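PDB 2EO0: hypothetical protein ST1444 from Sulfolobus tokodaii, which probably acts as a magnesium-dependent endonuclease that resolves Holliday junctions by placing paired nicks in opposing strands of four-way DNA. Local coordinates for residues S12-Y17 against I57-R62; V19-D24 against E127-V132; I68-E73 against I102-L107; V53-E58 against R133-K138. All coordinates share one frame; numbering follows the deposited sequence.

Contact 1 (S12-Y17 against I57-R62); sequences SSVERY and IEVKSR
The start of helix 13-24 comes up against the later part of strand 53-61, with the CA atoms of Glu15 and Val59 6.7 Å apart. Val59 carries the strand's side of the contact. Its two methyls take different partners. Val59 CG1, anti to the backbone N (chi1 -177°), meets Val14 CG1 at 3.8 Å. Val59 CG2 branches the other way and lies 3.8 Å from Glu15 CG. Glu15 runs past Val59 in the opposite direction. Its CG makes the closest touch, and the carboxylate stays beside Val59 CB. The chain is bent at chi2 (135°), and OE1 turns back toward the start of its own helix. There Ser12 N donates to Glu15 OE1 at 2.8 Å, coming from above the carboxylate plane.

This is probably the catalytic side of the PDDEXK nuclease fold. Glu15, Glu58 and Asp45 are the probable magnesium ligands. Glu58 leaves the strand away from the helix, but its end turns back, and Glu15 OE2 and Glu58 OE2 are 6.7 Å apart. Asp45 lies close to Glu15, and its OD2 accepts from Val59 N. With alanine in place of Glu15, the site would probably lose a likely metal ligand, Ser12 N its acceptor and Val59 CG2 its cover from Glu15 CG. Ile46 touches both Glu15 and Val59, while Leu99 of strand 98-103 touches Val14.

Contact 2 (V19-D24 against E127-V132); sequences VSRLRD and ELEDLV
Arg21 on helix 13-24 meets Leu128 in the first turn of helix 128-143. The contact sets the first helix of the chain beside the start of the last, at the surface of the PDDEXK domain. Arg21 CB starts it, 3.7 Å from Leu128 CD2. Arg21 CG lies 3.9 Å from Leu128 CD2. The leucine reaches across because its CG stands anti to the backbone N (chi1 -161°). Beyond CG the arginine bends twice, at chi2 and chi3, and CD and NE lead away from the methyl. Arg21 NH1 forms a salt bridge with Asp24 OD2 at 3.0 Å, but the hydrogen bond in it is weak (126° at the hydrogen). Glu129 OE1 lies at the edge of the guanidinium, near its plane, but Arg21 NH2 and Glu129 OE1 are 4.3 Å apart, too far for a salt bridge. Lys25 NZ, a like charge close to Arg21 NH2, makes a long, weak ion pair with Glu129.

Glu127, the N-cap residue of helix 128-143, donates its N to the anti lone pair of Asp130 OD2 at 2.8 Å. The two helices therefore touch through CB and CG of Arg21, while its charged end probably adds only a modest attraction.

Contact 3 (I68-E73 against I102-L107); sequences IYIEKE and IKFDML
Ile70 reaches two apolar side chains, Phe104 and Leu107, and all three residues are buried. Its CG1 branch extends away from the backbone N (chi1 -179°) and carries CD1 to the rim of the Phe104 ring. Ile70 CD1 lies 3.5 Å from Phe104 CZ, near the ring plane, so the ring is met at its edge. Ile70 CG2 takes Leu107 instead, 3.7 Å from Leu107 CD1 and 4.1 Å from Leu107 CD2. The side chains of Ile70 and Leu107 cross at about a right angle. Leu107 CD1 also lies over one face of the Phe104 ring, 3.3 Å above the plane and toward the rim.

Strand 68-70 pairs with strand 115-117 in the small antiparallel sheet. From there Ile70 packs on the 3-10 turn that follows strand 98-103, an outermost strand of the mixed sheet, and leads to strand 108-109 of the small sheet. Ile78 and Arg79 of helix 72-85 also touch Phe104. Replacing Ile70 with alanine would probably open a gap beside Phe104 CZ and leave Leu107 CD1 without a neighbour on that side.

Apart from the packing, the N-cap of helix 72-85 gives a polar bond. Glu71 OE2 accepts from Glu73 N at 2.6 Å, with the donor 50° out of the carboxylate plane. Its OE1 accepts from Gln74 N.

Contact 4 (V53-E58 against R133-K138); sequences VIILIE and RYVESK
Tyr134 O is gripped by two donors of its own helix, one of them the backbone N of Lys138, the residue that meets Val53. Ser137 OG donates to Tyr134 O at 2.9 Å, and Lys138 N reaches it at 3.3 Å. Both come from the same face of the carbonyl plane, and the hydroxyl is tilted 21° from that plane. The helix covers one face of the mixed sheet of the PDDEXK fold. It runs roughly antiparallel to segment 53-58 of the middle strand, at 151°, with the axes 9.5 Å apart at their closest.

Val135 faces the strand and meets Ile55 tip to tip. Ile55 places CG1 between its backbone N and carbonyl carbon (chi1 57°), which brings CD1 to 3.7 Å from Val135 CG2. Ile55 CG2 adds a second touch, 3.9 Å from Val135 CG2. Phe27 packs on both residues. On the other face of the sheet Leu56 packs against helix 72-85, and Ile54 meets Gly52 of the second subunit.

The polar end of Lys138 is held elsewhere: NZ makes a salt bridge with Glu88, whose OE2 also bonds to Tyr134 OH. Near the start of the strand Val53 CG1 lies loosely beside Val135 CG1. Val53 CG2 rests 4.0 Å from Lys138 O.

In the fold
Contacts 1 and 4 share strand 53-61, the middle of the mixed sheet, with centres about 16 Å apart. Contact 2 shares helix 13-24 with contact 1, 12 Å away, and helix 128-143 with contact 4, 10 Å away. Ile57 CD1 and Leu131 CD2, 3.9 Å apart, pack where contacts 1 and 4 meet contact 2. Contact 3 lies across the chain's centre from contacts 2 and 4 but reaches contact 1 (Arg62 NH2 to Tyr69 O) and contact 4 (Lys103 NZ to Tyr134 OH) by probable hydrogen bonds. In sequence both its segments lie between the two of contact 2, and likewise of contact 4. Late helix 128-143 thus joins early elements; contact 1 carries two probable metal ligands.

Contact 1 (S12-Y17 against I57-R62)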
# COMPACT_ATOMS: atom_id res chain seq x y z
N SER A 12 18.39 -1.25 4.08
CA SER A 12 18.29 -0.76 2.66
C SER A 12 18.46 -1.95 1.76
O SER A 12 17.56 -2.30 1.00
CB SER A 12 19.37 0.28 2.35
OG SER A 12 19.26 0.71 0.99
N SER A 13 19.64 -2.58 1.82
CA SER A 13 19.89 -3.77 1.02
C SER A 13 18.92 -4.83 1.57
O SER A 13 18.37 -5.65 0.82
CB SER A 13 21.34 -4.25 1.17
OG SER A 13 21.57 -4.81 2.45
N VAL A 14 18.71 -4.78 2.88
CA VAL A 14 17.82 -5.70 3.56
C VAL A 14 16.38 -5.48 3.10
O VAL A 14 15.64 -6.45 2.85
CB VAL A 14 17.92 -5.54 5.11
CG1 VAL A 14 16.92 -6.45 5.82
CG2 VAL A 14 19.30 -5.89 5.55
N GLU A 15 15.98 -4.21 2.97
CA GLU A 15 14.64 -3.83 2.51
C GLU A 15 14.46 -4.32 1.08
O GLU A 15 13.42 -4.89 0.72
CB GLU A 15 14.45 -2.31 2.52
CG GLU A 15 13.91 -1.75 3.80
CD GLU A 15 14.65 -0.51 4.26
OE1 GLU A 15 15.75 -0.64 4.84
OE2 GLU A 15 14.12 0.60 4.05
N ARG A 16 15.49 -4.04 0.27
CA ARG A 16 15.52 -4.41 -1.14
C ARG A 16 15.41 -5.91 -1.28
O ARG A 16 14.67 -6.44 -2.12
CB ARG A 16 16.82 -3.96 -1.79
CG ARG A 16 16.91 -2.50 -2.19
CD ARG A 16 18.01 -2.40 -3.23
NE ARG A 16 18.15 -1.09 -3.84
CZ ARG A 16 18.44 0.01 -3.16
NH1 ARG A 16 18.61 -0.06 -1.85
NH2 ARG A 16 18.55 1.16 -3.80
N TYR A 17 16.17 -6.61 -0.45
CA TYR A 17 16.13 -8.06 -0.52
C TYR A 17 14.72 -8.50 -0.11
O TYR A 17 14.13 -9.36 -0.74
CB TYR A 17 17.18 -8.68 0.39
CG TYR A 17 17.06 -10.18 0.46
CD1 TYR A 17 17.54 -10.98 -0.58
CD2 TYR A 17 16.36 -10.79 1.50
CE1 TYR A 17 17.31 -12.35 -0.59
CE2 TYR A 17 16.13 -12.14 1.51
CZ TYR A 17 16.59 -12.92 0.45
OH TYR A 17 16.30 -14.25 0.43
N ILE A 57 5.84 -2.88 6.78
CA ILE A 57 7.04 -3.33 7.45
C ILE A 57 8.07 -2.25 7.62
O ILE A 57 8.48 -1.59 6.67
CB ILE A 57 7.71 -4.50 6.72
CG1 ILE A 57 6.68 -5.61 6.43
CG2 ILE A 57 8.84 -5.07 7.58
CD1 ILE A 57 7.19 -6.65 5.47
N GLU A 58 8.50 -2.08 8.86
CA GLU A 58 9.53 -1.12 9.21
C GLU A 58 10.76 -2.02 9.45
O GLU A 58 10.71 -2.98 10.21
CB GLU A 58 9.09 -0.37 10.47
CG GLU A 58 9.98 0.76 10.95
CD GLU A 58 10.29 1.80 9.89
OE1 GLU A 58 9.41 2.08 9.04
OE2 GLU A 58 11.42 2.34 9.93
N VAL A 59 11.85 -1.72 8.76
CA VAL A 59 13.05 -2.50 8.89
C VAL A 59 14.18 -1.78 9.62
O VAL A 59 14.55 -0.68 9.27
CB VAL A 59 13.57 -2.93 7.50
CG1 VAL A 59 14.81 -3.84 7.66
CG2 VAL A 59 12.44 -3.63 6.73
N LYS A 60 14.73 -2.43 10.63
CA LYS A 60 15.84 -1.86 11.40
C LYS A 60 17.00 -2.83 11.40
O LYS A 60 16.80 -4.05 11.33
CB LYS A 60 15.42 -1.56 12.85
CG LYS A 60 15.22 -0.08 13.17
CD LYS A 60 13.81 0.38 12.87
CE LYS A 60 13.58 1.81 13.35
NZ LYS A 60 14.37 2.77 12.57
N SER A 61 18.20 -2.29 11.48
CA SER A 61 19.42 -3.09 11.53
C SER A 61 20.08 -2.90 12.89
O SER A 61 20.49 -1.80 13.24
CB SER A 61 20.40 -2.66 10.43
OG SER A 61 21.69 -3.22 10.65
N ARG A 62 20.16 -3.98 13.66
CA ARG A 62 20.78 -3.93 15.00
C ARG A 62 21.83 -5.03 15.11
O ARG A 62 21.57 -6.19 14.80
CB ARG A 62 19.72 -4.13 16.08
CG ARG A 62 18.62 -3.09 16.06
CD ARG A 62 19.14 -1.69 16.31
NE ARG A 62 18.06 -0.81 16.71
CZ ARG A 62 17.65 0.25 16.03
NH1 ARG A 62 18.23 0.58 14.88
NH2 ARG A 62 16.66 0.99 16.50

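Contact 2 (V19-D24 against E127-V132)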
# COMPACT_ATOMS: atom_id res chain seq x y z
N VAL A 19 11.95 -6.90 -0.47
CA VAL A 19 11.07 -6.54 -1.55
C VAL A 19 11.11 -7.65 -2.59
O VAL A 19 10.06 -8.17 -2.97
CB VAL A 19 11.49 -5.18 -2.16
CG1 VAL A 19 10.70 -4.91 -3.44
CG2 VAL A 19 11.23 -4.05 -1.17
N SER A 20 12.32 -8.00 -3.03
CA SER A 20 12.51 -9.07 -4.01
C SER A 20 11.76 -10.32 -3.64
O SER A 20 11.07 -10.92 -4.47
CB SER A 20 13.99 -9.43 -4.11
OG SER A 20 14.67 -8.46 -4.88
N ARG A 21 11.89 -10.75 -2.39
CA ARG A 21 11.22 -11.96 -1.98
C ARG A 21 9.69 -11.83 -1.99
O ARG A 21 8.99 -12.79 -2.33
CB ARG A 21 11.72 -12.38 -0.59
CG ARG A 21 13.23 -12.72 -0.53
CD ARG A 21 13.57 -13.82 -1.54
NE ARG A 21 12.94 -15.10 -1.22
CZ ARG A 21 12.40 -15.92 -2.13
NH1 ARG A 21 12.40 -15.60 -3.43
NH2 ARG A 21 11.87 -17.08 -1.73
N LEU A 22 9.17 -10.66 -1.62
CA LEU A 22 7.73 -10.45 -1.59
C LEU A 22 7.19 -10.43 -3.02
O LEU A 22 6.11 -10.96 -3.30
CB LEU A 22 7.38 -9.14 -0.86
CG LEU A 22 7.61 -9.14 0.66
CD1 LEU A 22 7.32 -7.77 1.26
CD2 LEU A 22 6.75 -10.20 1.30
N ARG A 23 7.94 -9.82 -3.93
CA ARG A 23 7.52 -9.78 -5.31
C ARG A 23 7.50 -11.19 -5.87
O ARG A 23 6.54 -11.57 -6.52
CB ARG A 23 8.44 -8.85 -6.14
CG ARG A 23 7.96 -7.40 -6.13
CD ARG A 23 8.95 -6.39 -6.70
NE ARG A 23 8.50 -5.04 -6.41
CZ ARG A 23 9.24 -3.94 -6.51
NH1 ARG A 23 10.51 -4.02 -6.89
NH2 ARG A 23 8.73 -2.74 -6.21
N ASP A 24 8.54 -11.99 -5.60
CA ASP A 24 8.58 -13.37 -6.09
C ASP A 24 7.39 -14.16 -5.56
O ASP A 24 6.92 -15.08 -6.22
CB ASP A 24 9.87 -14.09 -5.66
CG ASP A 24 11.12 -13.48 -6.26
OD1 ASP A 24 11.04 -12.99 -7.39
OD2 ASP A 24 12.18 -13.50 -5.61
N GLU A 127 10.48 -15.81 10.49
CA GLU A 127 11.34 -15.52 9.36
C GLU A 127 10.44 -15.11 8.23
O GLU A 127 9.22 -15.15 8.36
CB GLU A 127 12.14 -16.74 8.96
CG GLU A 127 13.03 -17.25 10.06
CD GLU A 127 14.03 -18.24 9.54
OE1 GLU A 127 14.91 -17.83 8.74
OE2 GLU A 127 13.92 -19.43 9.92
N LEU A 128 11.05 -14.68 7.14
CA LEU A 128 10.29 -14.22 5.99
C LEU A 128 9.22 -15.23 5.59
O LEU A 128 8.03 -14.89 5.47
CB LEU A 128 11.24 -13.95 4.83
CG LEU A 128 10.77 -13.05 3.68
CD1 LEU A 128 9.77 -12.01 4.15
CD2 LEU A 128 11.99 -12.39 3.11
N GLU A 129 9.64 -16.47 5.43
CA GLU A 129 8.74 -17.53 5.04
C GLU A 129 7.58 -17.68 6.01
O GLU A 129 6.49 -18.08 5.61
CB GLU A 129 9.50 -18.84 4.93
CG GLU A 129 9.13 -19.62 3.69
CD GLU A 129 9.38 -18.83 2.41
OE1 GLU A 129 10.57 -18.57 2.09
OE2 GLU A 129 8.38 -18.46 1.75
N ASP A 130 7.81 -17.37 7.28
CA ASP A 130 6.73 -17.47 8.26
C ASP A 130 5.83 -16.25 8.10
O ASP A 130 4.61 -16.35 8.22
CB ASP A 130 7.29 -17.51 9.69
CG ASP A 130 8.28 -18.64 9.89
OD1 ASP A 130 7.87 -19.81 9.82
OD2 ASP A 130 9.48 -18.35 10.12
N LEU A 131 6.45 -15.11 7.84
CA LEU A 131 5.67 -13.90 7.66
C LEU A 131 4.72 -14.17 6.52
O LEU A 131 3.53 -13.87 6.61
CB LEU A 131 6.54 -12.70 7.32
CG LEU A 131 5.74 -11.39 7.15
CD1 LEU A 131 4.92 -11.12 8.41
CD2 LEU A 131 6.68 -10.25 6.89
N VAL A 132 5.27 -14.75 5.47
CA VAL A 132 4.51 -15.07 4.28
C VAL A 132 3.38 -16.04 4.57
O VAL A 132 2.24 -15.78 4.20
CB VAL A 132 5.43 -15.63 3.17
CG1 VAL A 132 4.61 -16.16 2.01
CG2 VAL A 132 6.35 -14.54 2.69

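Contact 3 (I68-E73 against I102-L107)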
# COMPACT_ATOMS: atom_id res chain seq x y z
N ILE A 68 15.83 -3.90 21.84
CA ILE A 68 15.79 -3.10 20.62
C ILE A 68 14.89 -1.91 20.94
O ILE A 68 13.75 -2.10 21.36
CB ILE A 68 15.15 -3.83 19.45
CG1 ILE A 68 15.85 -5.17 19.22
CG2 ILE A 68 15.20 -2.94 18.21
CD1 ILE A 68 15.23 -6.00 18.09
N TYR A 69 15.40 -0.71 20.72
CA TYR A 69 14.66 0.50 21.02
C TYR A 69 14.22 1.22 19.77
O TYR A 69 14.97 1.36 18.82
CB TYR A 69 15.53 1.45 21.84
CG TYR A 69 15.63 1.06 23.30
CD1 TYR A 69 14.62 1.40 24.20
CD2 TYR A 69 16.74 0.36 23.78
CE1 TYR A 69 14.70 1.04 25.56
CE2 TYR A 69 16.83 -0.01 25.14
CZ TYR A 69 15.80 0.34 26.02
OH TYR A 69 15.88 -0.00 27.35
N ILE A 70 12.97 1.68 19.77
CA ILE A 70 12.47 2.45 18.66
C ILE A 70 11.92 3.75 19.23
O ILE A 70 11.15 3.74 20.19
CB ILE A 70 11.39 1.69 17.91
CG1 ILE A 70 10.89 2.53 16.73
CG2 ILE A 70 10.27 1.34 18.86
CD1 ILE A 70 10.05 1.76 15.75
N GLU A 71 12.35 4.86 18.66
CA GLU A 71 11.97 6.21 19.08
C GLU A 71 10.47 6.49 19.09
O GLU A 71 9.75 6.18 18.12
CB GLU A 71 12.70 7.23 18.20
CG GLU A 71 12.63 8.67 18.66
CD GLU A 71 11.38 9.37 18.19
OE1 GLU A 71 11.07 9.29 16.98
OE2 GLU A 71 10.72 10.02 19.01
N LYS A 72 10.02 7.08 20.19
CA LYS A 72 8.62 7.41 20.43
C LYS A 72 7.83 8.03 19.28
O LYS A 72 6.81 7.47 18.84
CB LYS A 72 8.56 8.33 21.65
CG LYS A 72 7.19 8.83 22.04
CD LYS A 72 7.34 10.00 23.00
CE LYS A 72 5.98 10.51 23.50
NZ LYS A 72 5.10 11.03 22.40
N GLU A 73 8.28 9.19 18.80
CA GLU A 73 7.60 9.90 17.73
C GLU A 73 7.56 9.13 16.43
O GLU A 73 6.56 9.19 15.71
CB GLU A 73 8.24 11.28 17.52
CG GLU A 73 7.62 12.37 18.40
CD GLU A 73 8.36 13.71 18.37
OE1 GLU A 73 8.92 14.11 17.32
OE2 GLU A 73 8.35 14.38 19.42
N ILE A 102 8.37 -9.35 13.85
CA ILE A 102 7.38 -9.55 14.90
C ILE A 102 6.28 -8.53 14.64
O ILE A 102 6.48 -7.57 13.89
CB ILE A 102 7.96 -9.28 16.30
CG1 ILE A 102 8.69 -7.94 16.28
CG2 ILE A 102 8.88 -10.42 16.72
CD1 ILE A 102 9.05 -7.44 17.65
N LYS A 103 5.11 -8.73 15.25
CA LYS A 103 4.01 -7.78 15.10
C LYS A 103 4.46 -6.52 15.82
O LYS A 103 5.00 -6.58 16.93
CB LYS A 103 2.73 -8.27 15.78
CG LYS A 103 1.90 -9.24 14.99
CD LYS A 103 0.74 -9.75 15.84
CE LYS A 103 -0.43 -10.30 15.00
NZ LYS A 103 -0.05 -11.37 14.03
N PHE A 104 4.26 -5.37 15.19
CA PHE A 104 4.67 -4.11 15.80
C PHE A 104 4.04 -3.94 17.20
O PHE A 104 4.56 -3.19 18.04
CB PHE A 104 4.28 -2.96 14.90
CG PHE A 104 5.17 -1.79 15.03
CD1 PHE A 104 6.36 -1.73 14.32
CD2 PHE A 104 4.82 -0.73 15.87
CE1 PHE A 104 7.20 -0.63 14.44
CE2 PHE A 104 5.66 0.37 16.00
CZ PHE A 104 6.86 0.42 15.27
N ASP A 105 2.93 -4.63 17.42
CA ASP A 105 2.22 -4.59 18.70
C ASP A 105 3.00 -5.20 19.85
O ASP A 105 2.62 -5.06 21.01
CB ASP A 105 0.88 -5.33 18.59
CG ASP A 105 -0.09 -4.64 17.68
OD1 ASP A 105 0.02 -3.39 17.55
OD2 ASP A 105 -0.96 -5.34 17.10
N MET A 106 4.10 -5.88 19.54
CA MET A 106 4.92 -6.49 20.57
C MET A 106 5.83 -5.47 21.25
O MET A 106 6.39 -5.74 22.30
CB MET A 106 5.77 -7.62 19.98
CG MET A 106 4.96 -8.76 19.37
SD MET A 106 4.16 -9.84 20.59
CE MET A 106 5.25 -11.29 20.44
N LEU A 107 5.99 -4.30 20.64
CA LEU A 107 6.83 -3.27 21.25
C LEU A 107 6.07 -2.64 22.43
O LEU A 107 4.97 -2.13 22.25
CB LEU A 107 7.16 -2.17 20.23
CG LEU A 107 8.00 -2.48 18.99
CD1 LEU A 107 7.82 -1.34 18.01
CD2 LEU A 107 9.48 -2.64 19.35

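Contact 4 (V53-E58 against R133-K138)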
# COMPACT_ATOMS: atom_id res chain seq x y z
N VAL A 53 -4.95 -7.80 1.08
CA VAL A 53 -4.36 -7.67 2.42
C VAL A 53 -3.17 -6.70 2.37
O VAL A 53 -2.37 -6.71 1.44
CB VAL A 53 -3.91 -9.05 3.00
CG1 VAL A 53 -3.11 -8.85 4.30
CG2 VAL A 53 -5.14 -9.90 3.31
N ILE A 54 -3.11 -5.83 3.36
CA ILE A 54 -2.07 -4.80 3.45
C ILE A 54 -1.07 -5.13 4.55
O ILE A 54 -1.46 -5.30 5.71
CB ILE A 54 -2.68 -3.42 3.86
CG1 ILE A 54 -3.79 -2.99 2.89
CG2 ILE A 54 -1.59 -2.37 3.97
CD1 ILE A 54 -4.61 -1.76 3.42
N ILE A 55 0.21 -5.22 4.20
CA ILE A 55 1.20 -5.47 5.24
C ILE A 55 2.28 -4.39 5.21
O ILE A 55 2.89 -4.09 4.17
CB ILE A 55 1.82 -6.89 5.17
CG1 ILE A 55 2.45 -7.13 3.81
CG2 ILE A 55 0.70 -7.96 5.41
CD1 ILE A 55 3.08 -8.50 3.70
N LEU A 56 2.46 -3.78 6.37
CA LEU A 56 3.42 -2.71 6.50
C LEU A 56 4.65 -3.22 7.26
O LEU A 56 4.52 -3.94 8.27
CB LEU A 56 2.74 -1.56 7.24
CG LEU A 56 1.41 -1.12 6.60
CD1 LEU A 56 0.72 -0.05 7.45
CD2 LEU A 56 1.68 -0.60 5.20
N ILE A 57 5.84 -2.88 6.78
CA ILE A 57 7.04 -3.33 7.45
C ILE A 57 8.07 -2.25 7.62
O ILE A 57 8.48 -1.59 6.67
CB ILE A 57 7.71 -4.50 6.72
CG1 ILE A 57 6.68 -5.61 6.43
CG2 ILE A 57 8.84 -5.07 7.58
CD1 ILE A 57 7.19 -6.65 5.47
N GLU A 58 8.50 -2.08 8.86
CA GLU A 58 9.53 -1.12 9.21
C GLU A 58 10.76 -2.02 9.45
O GLU A 58 10.71 -2.98 10.21
CB GLU A 58 9.09 -0.37 10.47
CG GLU A 58 9.98 0.76 10.95
CD GLU A 58 10.29 1.80 9.89
OE1 GLU A 58 9.41 2.08 9.04
OE2 GLU A 58 11.42 2.34 9.93
N ARG A 133 3.67 -17.16 5.25
CA ARG A 133 2.60 -18.11 5.56
C ARG A 133 1.49 -17.41 6.32
O ARG A 133 0.29 -17.64 6.08
CB ARG A 133 3.13 -19.28 6.41
CG ARG A 133 3.86 -20.34 5.60
CD ARG A 133 4.38 -21.49 6.48
NE ARG A 133 5.08 -22.51 5.70
CZ ARG A 133 5.62 -23.62 6.21
NH1 ARG A 133 5.55 -23.87 7.51
NH2 ARG A 133 6.25 -24.47 5.40
N TYR A 134 1.90 -16.54 7.25
CA TYR A 134 0.95 -15.80 8.05
C TYR A 134 0.08 -14.92 7.16
O TYR A 134 -1.14 -14.86 7.31
CB TYR A 134 1.67 -14.90 9.04
CG TYR A 134 0.71 -13.99 9.73
CD1 TYR A 134 -0.09 -14.45 10.77
CD2 TYR A 134 0.57 -12.65 9.33
CE1 TYR A 134 -1.00 -13.62 11.39
CE2 TYR A 134 -0.33 -11.82 9.94
CZ TYR A 134 -1.11 -12.31 10.99
OH TYR A 134 -1.96 -11.47 11.68
N VAL A 135 0.73 -14.20 6.26
CA VAL A 135 -0.01 -13.34 5.35
C VAL A 135 -1.00 -14.18 4.53
O VAL A 135 -2.14 -13.77 4.34
CB VAL A 135 0.92 -12.58 4.38
CG1 VAL A 135 0.09 -11.73 3.43
CG2 VAL A 135 1.88 -11.68 5.17
N GLU A 136 -0.56 -15.34 4.05
CA GLU A 136 -1.43 -16.21 3.27
C GLU A 136 -2.68 -16.64 4.02
O GLU A 136 -3.76 -16.73 3.43
CB GLU A 136 -0.69 -17.47 2.82
CG GLU A 136 0.27 -17.26 1.66
CD GLU A 136 -0.41 -16.56 0.49
OE1 GLU A 136 -1.64 -16.75 0.32
OE2 GLU A 136 0.29 -15.84 -0.25
N SER A 137 -2.54 -16.92 5.32
CA SER A 137 -3.67 -17.36 6.12
C SER A 137 -4.66 -16.22 6.32
O SER A 137 -5.84 -16.47 6.58
CB SER A 137 -3.22 -17.92 7.47
OG SER A 137 -2.90 -16.90 8.41
N LYS A 138 -4.19 -14.99 6.19
CA LYS A 138 -5.06 -13.82 6.34
C LYS A 138 -5.83 -13.60 5.06
O LYS A 138 -6.93 -13.05 5.07
CB LYS A 138 -4.25 -12.58 6.73
CG LYS A 138 -3.90 -12.55 8.22
CD LYS A 138 -3.55 -11.15 8.70
CE LYS A 138 -4.70 -10.15 8.47
NZ LYS A 138 -4.34 -8.75 8.87